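Local coordinates for protein beta-mannosidase (Trichoderma harzianum, PDB 4CVU) that probably hydrolyses terminal beta-linked mannose residues from the non-reducing ends of mannosides, as a fungal glycoside hydrolase of family 2, at residues 97-102 with 141-146; 118-123 with 137-142. All coordinates share one frame; numbering follows the deposited sequence.

Interaction 1: residues 97-102 with 141-146; sequences LSKHSD and SALASC
Leu97 begins the contact from the loop between strands 87-91 and 103-109, its CD1 lying 4.4 Å from Leu143 CD1 in a loose apolar touch. Ser98 joins in through its backbone: its carbonyl O rests 3.7 Å from Leu143 CD2, while the same oxygen accepts a hydrogen bond from the amide of Gln219. Its side chain sets off away from the helix, and OG takes the backbone N-H of His100 at 3.3 Å, an ST turn with Lys99 at its middle. Lys99 makes the polar link. Its chain, bent at chi2 (-143°) and chi3 (74°), carries the ammonium group across to the last turn of the helix, and on the way CE passes 3.9 Å from Leu143 CD1. NZ then donates to Leu143 O at 2.7 Å, tilted 21° from the carbonyl plane. That oxygen also receives Cys146 N at 3.1 Å, so two donors grip it as the helix runs out. NZ lies near Cys146 O as well, but at an angle too poor for a hydrogen bond. A positive charge beside carbonyls at the C-terminal end of a helix is probably favoured by the helix dipole. The contact lies at the edge of the galactose-binding-domain-like beta-sandwich: Leu143 reaches inward to Thr105, Gln219 and Phe120, Cys146 is joined by a disulfide to Cys121, and the 97-102 loop leads on into strand 103-109, next to strand 215-221, with helix 140-145 packed alongside.

Interaction 2: residues 118-123 with 137-142; sequences VKFCDH and YDVSSA. With MAN (alpha-D-mannopyranose), chain C.
The Phe120 ring carries Val139 on one face and the methyl of Ala142 at its edge. Val139 CG2 stands 4.0 Å from the ring centroid and 19° off the normal, a CH-pi contact displaced toward the rim. Val139 CB completes the approach at 3.7 Å from Phe120 CD2, the two side chains crossing at about a right angle. Ala142 CB lies in the ring plane, 4.0 Å from Phe120 CD2, and comes still nearer to the backbone Phe120 O. The phenyl ring reaches the valine because CG is anti to the backbone N (chi1 -167°), directing it inward from the strand. With an alanine in place of Phe120, the CG2 methyl of Val139 and the methyl of Ala142 would probably lose their aromatic partner, leaving a gap beside the helix. The His123 ring approaches the same methyl obliquely, ND1 being 4.1 Å from Ala142 CB, while His123 CB packs 3.4 Å from O3 of a mannose in a glycan attached to the protein. Toward the start of both segments, Val118 CG2 meets the Tyr137 ring obliquely, nearest CE2. On the second segment Asp138 OD1 accepts both Ser140 N and Ser140 OG, the latter at its syn lone pair; the first bond closes an Asx turn as the strand gives way to the helix. Strand 116-120 and the type I' turn joining it to strand 123-126 belong to the six-stranded sheet of the sandwich, whereas strand 135-138 edges the four-stranded one; helix 140-145 follows directly, and Phe120 and Val139 meet between the two sheets.

Interactions 1 and 2 both use helix 140-145 and share Ser141 and Ala142, but they bring different parts of the sandwich to it. In 118-123 with 137-142 the chemistry is mainly apolar and nearer the interior, with four of its seven touching residues buried. In 97-102 with 141-146 a surface lysine donates to one main-chain oxygen at the end of the helix, and only two of six touching residues are buried. The two are joined covalently by the Cys121-Cys146 disulfide, which ties the hairpin turn to the end of the helix. Packing of Phe120 against Leu97 and Leu143 carries the apolar interior of interaction 2 into interaction 1.

Interaction 1: residues 97-102 with 141-146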
ATOM      1  N   LEU A  97      23.424 -40.862   1.808  1.00 60.90           N
ATOM      2  CA  LEU A  97      22.774 -41.930   2.583  1.00 61.79           C
ATOM      3  C   LEU A  97      23.549 -43.241   2.323  1.00 64.22           C
ATOM      4  O   LEU A  97      23.968 -43.500   1.196  1.00 63.42           O
ATOM      5  CB  LEU A  97      21.289 -42.097   2.205  1.00 59.49           C
ATOM      6  CG  LEU A  97      20.369 -40.862   2.345  1.00 59.78           C
ATOM      7  CD1 LEU A  97      19.046 -41.086   1.625  1.00 58.56           C
ATOM      8  CD2 LEU A  97      20.120 -40.525   3.802  1.00 59.30           C
ATOM      9  N   SER A  98      23.764 -44.039   3.368  1.00 64.86           N
ATOM     10  CA  SER A  98      24.357 -45.362   3.199  1.00 66.80           C
ATOM     11  C   SER A  98      23.348 -46.324   2.581  1.00 67.33           C
ATOM     12  O   SER A  98      22.177 -46.338   2.970  1.00 66.68           O
ATOM     13  CB  SER A  98      24.823 -45.936   4.536  1.00 67.57           C
ATOM     14  OG  SER A  98      25.302 -47.271   4.359  1.00 67.00           O
ATOM     15  N   LYS A  99      23.817 -47.140   1.642  1.00 70.63           N
ATOM     16  CA  LYS A  99      22.982 -48.158   0.999  1.00 72.78           C
ATOM     17  C   LYS A  99      23.207 -49.576   1.550  1.00 75.40           C
ATOM     18  O   LYS A  99      22.725 -50.547   0.967  1.00 71.03           O
ATOM     19  CB  LYS A  99      23.200 -48.137  -0.521  1.00 74.65           C
ATOM     20  CG  LYS A  99      22.786 -46.805  -1.176  1.00 76.68           C
ATOM     21  CD  LYS A  99      22.139 -46.997  -2.544  1.00 77.31           C
ATOM     22  CE  LYS A  99      20.715 -47.535  -2.434  1.00 77.84           C
ATOM     23  NZ  LYS A  99      19.982 -47.535  -3.736  1.00 76.20           N
ATOM     24  N   HIS A 100      23.909 -49.689   2.678  1.00 76.85           N
ATOM     25  CA  HIS A 100      24.102 -50.985   3.335  1.00 79.36           C
ATOM     26  C   HIS A 100      22.778 -51.442   3.945  1.00 77.33           C
ATOM     27  O   HIS A 100      22.090 -50.665   4.590  1.00 75.72           O
ATOM     28  CB  HIS A 100      25.182 -50.900   4.426  1.00 84.96           C
ATOM     29  CG  HIS A 100      26.535 -50.477   3.921  1.00 93.18           C
ATOM     30  ND1 HIS A 100      27.429 -49.758   4.689  1.00 95.50           N
ATOM     31  CD2 HIS A 100      27.142 -50.663   2.721  1.00 97.38           C
ATOM     32  CE1 HIS A 100      28.528 -49.530   3.989  1.00 95.72           C
ATOM     33  NE2 HIS A 100      28.379 -50.066   2.792  1.00 97.41           N
ATOM     34  N   SER A 101      22.418 -52.706   3.747  1.00 78.42           N
ATOM     35  CA  SER A 101      21.139 -53.233   4.264  1.00 76.33           C
ATOM     36  C   SER A 101      21.178 -53.581   5.775  1.00 75.56           C
ATOM     37  O   SER A 101      20.157 -53.967   6.356  1.00 71.40           O
ATOM     38  CB  SER A 101      20.697 -54.428   3.424  1.00 79.48           C
ATOM     39  OG  SER A 101      21.616 -55.493   3.562  1.00 77.30           O
ATOM     40  N   ASP A 102      22.355 -53.417   6.399  1.00 80.12           N
ATOM     41  CA  ASP A 102      22.511 -53.419   7.877  1.00 80.48           C
ATOM     42  C   ASP A 102      21.817 -52.204   8.543  1.00 82.46           C
ATOM     43  O   ASP A 102      21.813 -52.083   9.781  1.00 80.65           O
ATOM     44  CB  ASP A 102      24.010 -53.380   8.265  1.00 79.65           C
ATOM     45  CG  ASP A 102      24.628 -54.767   8.447  1.00 74.81           C
ATOM     46  OD1 ASP A 102      24.107 -55.762   7.940  1.00 73.99           O
ATOM     47  OD2 ASP A 102      25.661 -54.852   9.104  1.00 76.03           O
ATOM     48  N   SER A 141      13.421 -49.994   2.109  1.00 61.63           N
ATOM     49  CA  SER A 141      13.224 -50.773   0.881  1.00 64.36           C
ATOM     50  C   SER A 141      13.098 -49.883  -0.364  1.00 63.12           C
ATOM     51  O   SER A 141      13.550 -50.241  -1.435  1.00 60.69           O
ATOM     52  CB  SER A 141      12.014 -51.721   1.013  1.00 65.65           C
ATOM     53  OG  SER A 141      10.783 -51.022   1.062  1.00 65.12           O
ATOM     54  N   ALA A 142      12.489 -48.707  -0.220  1.00 65.11           N
ATOM     55  CA  ALA A 142      12.451 -47.743  -1.322  1.00 61.59           C
ATOM     56  C   ALA A 142      13.875 -47.324  -1.688  1.00 61.02           C
ATOM     57  O   ALA A 142      14.233 -47.282  -2.857  1.00 62.33           O
ATOM     58  CB  ALA A 142      11.620 -46.535  -0.937  1.00 62.51           C
ATOM     59  N   LEU A 143      14.687 -47.049  -0.674  1.00 60.54           N
ATOM     60  CA  LEU A 143      16.086 -46.694  -0.881  1.00 62.04           C
ATOM     61  C   LEU A 143      16.845 -47.810  -1.603  1.00 66.13           C
ATOM     62  O   LEU A 143      17.622 -47.543  -2.512  1.00 65.99           O
ATOM     63  CB  LEU A 143      16.753 -46.369   0.463  1.00 61.92           C
ATOM     64  CG  LEU A 143      18.258 -46.080   0.500  1.00 63.04           C
ATOM     65  CD1 LEU A 143      18.621 -44.943  -0.434  1.00 65.34           C
ATOM     66  CD2 LEU A 143      18.719 -45.755   1.914  1.00 60.69           C
ATOM     67  N   ALA A 144      16.611 -49.058  -1.196  1.00 67.20           N
ATOM     68  CA  ALA A 144      17.314 -50.206  -1.787  1.00 69.80           C
ATOM     69  C   ALA A 144      16.988 -50.385  -3.261  1.00 69.14           C
ATOM     70  O   ALA A 144      17.873 -50.647  -4.047  1.00 72.68           O
ATOM     71  CB  ALA A 144      16.986 -51.480  -1.024  1.00 69.87           C
ATOM     72  N   SER A 145      15.721 -50.230  -3.632  1.00 69.88           N
ATOM     73  CA  SER A 145      15.302 -50.294  -5.044  1.00 72.54           C
ATOM     74  C   SER A 145      15.769 -49.088  -5.883  1.00 70.96           C
ATOM     75  O   SER A 145      15.714 -49.130  -7.115  1.00 69.65           O
ATOM     76  CB  SER A 145      13.772 -50.389  -5.141  1.00 73.33           C
ATOM     77  OG  SER A 145      13.152 -49.129  -4.864  1.00 76.51           O
ATOM     78  N   CYS A 146      16.214 -48.022  -5.225  1.00 69.76           N
ATOM     79  CA  CYS A 146      16.486 -46.768  -5.926  1.00 71.94           C
ATOM     80  C   CYS A 146      17.744 -46.860  -6.761  1.00 73.01           C
ATOM     81  O   CYS A 146      18.830 -47.104  -6.242  1.00 75.20           O
ATOM     82  CB  CYS A 146      16.597 -45.572  -4.968  1.00 71.46           C
ATOM     83  SG  CYS A 146      16.070 -44.024  -5.757  1.00 73.11           S
TER

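Interaction 2: residues 118-123 with 137-142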
ATOM      1  N   VAL A 118       3.334 -38.774   0.768  1.00 47.71           N
ATOM      2  CA  VAL A 118       4.790 -38.766   0.850  1.00 49.05           C
ATOM      3  C   VAL A 118       5.343 -39.847  -0.081  1.00 50.39           C
ATOM      4  O   VAL A 118       4.875 -40.994  -0.040  1.00 51.98           O
ATOM      5  CB  VAL A 118       5.257 -39.040   2.295  1.00 48.99           C
ATOM      6  CG1 VAL A 118       6.773 -38.932   2.400  1.00 49.61           C
ATOM      7  CG2 VAL A 118       4.584 -38.087   3.278  1.00 49.05           C
ATOM      8  N   LYS A 119       6.323 -39.475  -0.906  1.00 50.18           N
ATOM      9  CA  LYS A 119       6.986 -40.388  -1.823  1.00 53.95           C
ATOM     10  C   LYS A 119       8.491 -40.332  -1.669  1.00 55.92           C
ATOM     11  O   LYS A 119       9.072 -39.261  -1.543  1.00 54.91           O
ATOM     12  CB  LYS A 119       6.661 -40.078  -3.283  1.00 55.10           C
ATOM     13  CG  LYS A 119       5.272 -40.469  -3.723  1.00 56.33           C
ATOM     14  CD  LYS A 119       5.155 -40.384  -5.238  1.00 60.21           C
ATOM     15  CE  LYS A 119       3.701 -40.315  -5.671  1.00 62.43           C
ATOM     16  NZ  LYS A 119       3.503 -40.730  -7.090  1.00 66.17           N
ATOM     17  N   PHE A 120       9.123 -41.498  -1.720  1.00 55.32           N
ATOM     18  CA  PHE A 120      10.563 -41.605  -1.601  1.00 56.39           C
ATOM     19  C   PHE A 120      11.036 -42.549  -2.713  1.00 59.83           C
ATOM     20  O   PHE A 120      10.617 -43.716  -2.786  1.00 58.60           O
ATOM     21  CB  PHE A 120      10.956 -42.115  -0.204  1.00 55.32           C
ATOM     22  CG  PHE A 120      12.418 -41.960   0.111  1.00 55.70           C
ATOM     23  CD1 PHE A 120      12.929 -40.742   0.506  1.00 54.21           C
ATOM     24  CD2 PHE A 120      13.285 -43.025  -0.005  1.00 57.63           C
ATOM     25  CE1 PHE A 120      14.269 -40.588   0.805  1.00 56.22           C
ATOM     26  CE2 PHE A 120      14.634 -42.878   0.286  1.00 58.06           C
ATOM     27  CZ  PHE A 120      15.127 -41.667   0.695  1.00 57.28           C
ATOM     28  N   CYS A 121      11.894 -42.019  -3.578  1.00 62.05           N
ATOM     29  CA  CYS A 121      12.258 -42.667  -4.839  1.00 65.41           C
ATOM     30  C   CYS A 121      11.009 -43.166  -5.566  1.00 66.15           C
ATOM     31  O   CYS A 121      10.920 -44.333  -5.934  1.00 68.70           O
ATOM     32  CB  CYS A 121      13.242 -43.814  -4.595  1.00 69.92           C
ATOM     33  SG  CYS A 121      14.069 -44.339  -6.123  1.00 76.73           S
ATOM     34  N   ASP A 122      10.009 -42.313  -5.694  1.00 64.57           N
ATOM     35  CA  ASP A 122       8.805 -42.593  -6.481  1.00 69.02           C
ATOM     36  C   ASP A 122       7.804 -43.620  -5.881  1.00 67.12           C
ATOM     37  O   ASP A 122       6.824 -43.978  -6.507  1.00 65.95           O
ATOM     38  CB  ASP A 122       9.221 -43.016  -7.878  1.00 75.31           C
ATOM     39  CG  ASP A 122       8.574 -42.199  -8.952  1.00 80.72           C
ATOM     40  OD1 ASP A 122       7.454 -41.706  -8.738  1.00 87.65           O
ATOM     41  OD2 ASP A 122       9.182 -42.058 -10.023  1.00 81.73           O
ATOM     42  N   HIS A 123       8.037 -44.037  -4.648  1.00 64.70           N
ATOM     43  CA  HIS A 123       7.155 -44.935  -3.944  1.00 63.53           C
ATOM     44  C   HIS A 123       6.339 -44.213  -2.889  1.00 59.91           C
ATOM     45  O   HIS A 123       6.904 -43.564  -2.064  1.00 57.71           O
ATOM     46  CB  HIS A 123       8.010 -45.981  -3.250  1.00 67.41           C
ATOM     47  CG  HIS A 123       8.748 -46.872  -4.196  1.00 70.42           C
ATOM     48  ND1 HIS A 123       9.197 -48.117  -3.839  1.00 73.77           N
ATOM     49  CD2 HIS A 123       9.076 -46.714  -5.494  1.00 72.45           C
ATOM     50  CE1 HIS A 123       9.795 -48.676  -4.871  1.00 72.52           C
ATOM     51  NE2 HIS A 123       9.733 -47.845  -5.888  1.00 73.03           N
ATOM     52  N   TYR A 137       8.235 -42.875   8.850  1.00 53.37           N
ATOM     53  CA  TYR A 137       8.059 -43.881   7.818  1.00 54.09           C
ATOM     54  C   TYR A 137       9.385 -44.564   7.528  1.00 54.88           C
ATOM     55  O   TYR A 137      10.407 -43.913   7.378  1.00 54.49           O
ATOM     56  CB  TYR A 137       7.510 -43.241   6.542  1.00 53.99           C
ATOM     57  CG  TYR A 137       6.208 -42.487   6.736  1.00 53.33           C
ATOM     58  CD1 TYR A 137       5.030 -43.175   6.993  1.00 52.61           C
ATOM     59  CD2 TYR A 137       6.154 -41.089   6.654  1.00 52.06           C
ATOM     60  CE1 TYR A 137       3.832 -42.518   7.181  1.00 51.50           C
ATOM     61  CE2 TYR A 137       4.953 -40.415   6.829  1.00 51.68           C
ATOM     62  CZ  TYR A 137       3.797 -41.128   7.108  1.00 52.52           C
ATOM     63  OH  TYR A 137       2.603 -40.480   7.292  1.00 51.46           O
ATOM     64  N   ASP A 138       9.356 -45.893   7.474  1.00 57.17           N
ATOM     65  CA  ASP A 138      10.543 -46.687   7.164  1.00 58.79           C
ATOM     66  C   ASP A 138      10.698 -46.760   5.646  1.00 56.55           C
ATOM     67  O   ASP A 138       9.901 -47.401   4.976  1.00 59.72           O
ATOM     68  CB  ASP A 138      10.408 -48.086   7.778  1.00 58.91           C
ATOM     69  CG  ASP A 138      11.722 -48.879   7.756  1.00 63.43           C
ATOM     70  OD1 ASP A 138      12.578 -48.652   6.859  1.00 58.72           O
ATOM     71  OD2 ASP A 138      11.882 -49.743   8.657  1.00 62.64           O
ATOM     72  N   VAL A 139      11.724 -46.103   5.113  1.00 56.88           N
ATOM     73  CA  VAL A 139      11.959 -46.077   3.657  1.00 59.37           C
ATOM     74  C   VAL A 139      13.135 -46.961   3.211  1.00 60.60           C
ATOM     75  O   VAL A 139      13.659 -46.795   2.096  1.00 58.33           O
ATOM     76  CB  VAL A 139      12.162 -44.637   3.099  1.00 59.87           C
ATOM     77  CG1 VAL A 139      10.922 -43.792   3.349  1.00 58.68           C
ATOM     78  CG2 VAL A 139      13.400 -43.973   3.692  1.00 59.18           C
ATOM     79  N   SER A 140      13.520 -47.918   4.051  1.00 59.51           N
ATOM     80  CA  SER A 140      14.690 -48.745   3.758  1.00 61.98           C
ATOM     81  C   SER A 140      14.593 -49.435   2.403  1.00 61.87           C
ATOM     82  O   SER A 140      15.560 -49.440   1.635  1.00 63.97           O
ATOM     83  CB  SER A 140      14.899 -49.781   4.865  1.00 61.89           C
ATOM     84  OG  SER A 140      15.356 -49.145   6.044  1.00 61.89           O
ATOM     85  N   SER A 141      13.421 -49.994   2.109  1.00 61.63           N
ATOM     86  CA  SER A 141      13.224 -50.773   0.881  1.00 64.36           C
ATOM     87  C   SER A 141      13.098 -49.883  -0.364  1.00 63.12           C
ATOM     88  O   SER A 141      13.550 -50.241  -1.435  1.00 60.69           O
ATOM     89  CB  SER A 141      12.014 -51.721   1.013  1.00 65.65           C
ATOM     90  OG  SER A 141      10.783 -51.022   1.062  1.00 65.12           O
ATOM     91  N   ALA A 142      12.489 -48.707  -0.220  1.00 65.11           N
ATOM     92  CA  ALA A 142      12.451 -47.743  -1.322  1.00 61.59           C
ATOM     93  C   ALA A 142      13.875 -47.324  -1.688  1.00 61.02           C
ATOM     94  O   ALA A 142      14.233 -47.282  -2.857  1.00 62.33           O
ATOM     95  CB  ALA A 142      11.620 -46.535  -0.937  1.00 62.51           C
TER
HETATM   96  C1  MAN C   8       1.893 -49.078  -3.443  1.00 61.12           C
HETATM   97  C2  MAN C   8       3.405 -49.177  -3.639  1.00 64.17           C
HETATM   98  C3  MAN C   8       4.002 -47.797  -3.910  1.00 62.04           C
HETATM   99  C4  MAN C   8       3.259 -47.131  -5.069  1.00 63.41           C
HETATM  100  C5  MAN C   8       1.763 -47.043  -4.725  1.00 60.40           C
HETATM  101  C6  MAN C   8       0.946 -46.401  -5.838  1.00 57.79           C
HETATM  102  O2  MAN C   8       3.704 -50.074  -4.695  1.00 69.86           O
HETATM  103  O3  MAN C   8       5.387 -47.896  -4.167  1.00 64.05           O
HETATM  104  O4  MAN C   8       3.811 -45.854  -5.338  1.00 61.76           O
HETATM  105  O5  MAN C   8       1.239 -48.340  -4.457  1.00 61.98           O
HETATM  106  O6  MAN C   8      -0.424 -46.386  -5.466  1.00 58.63           O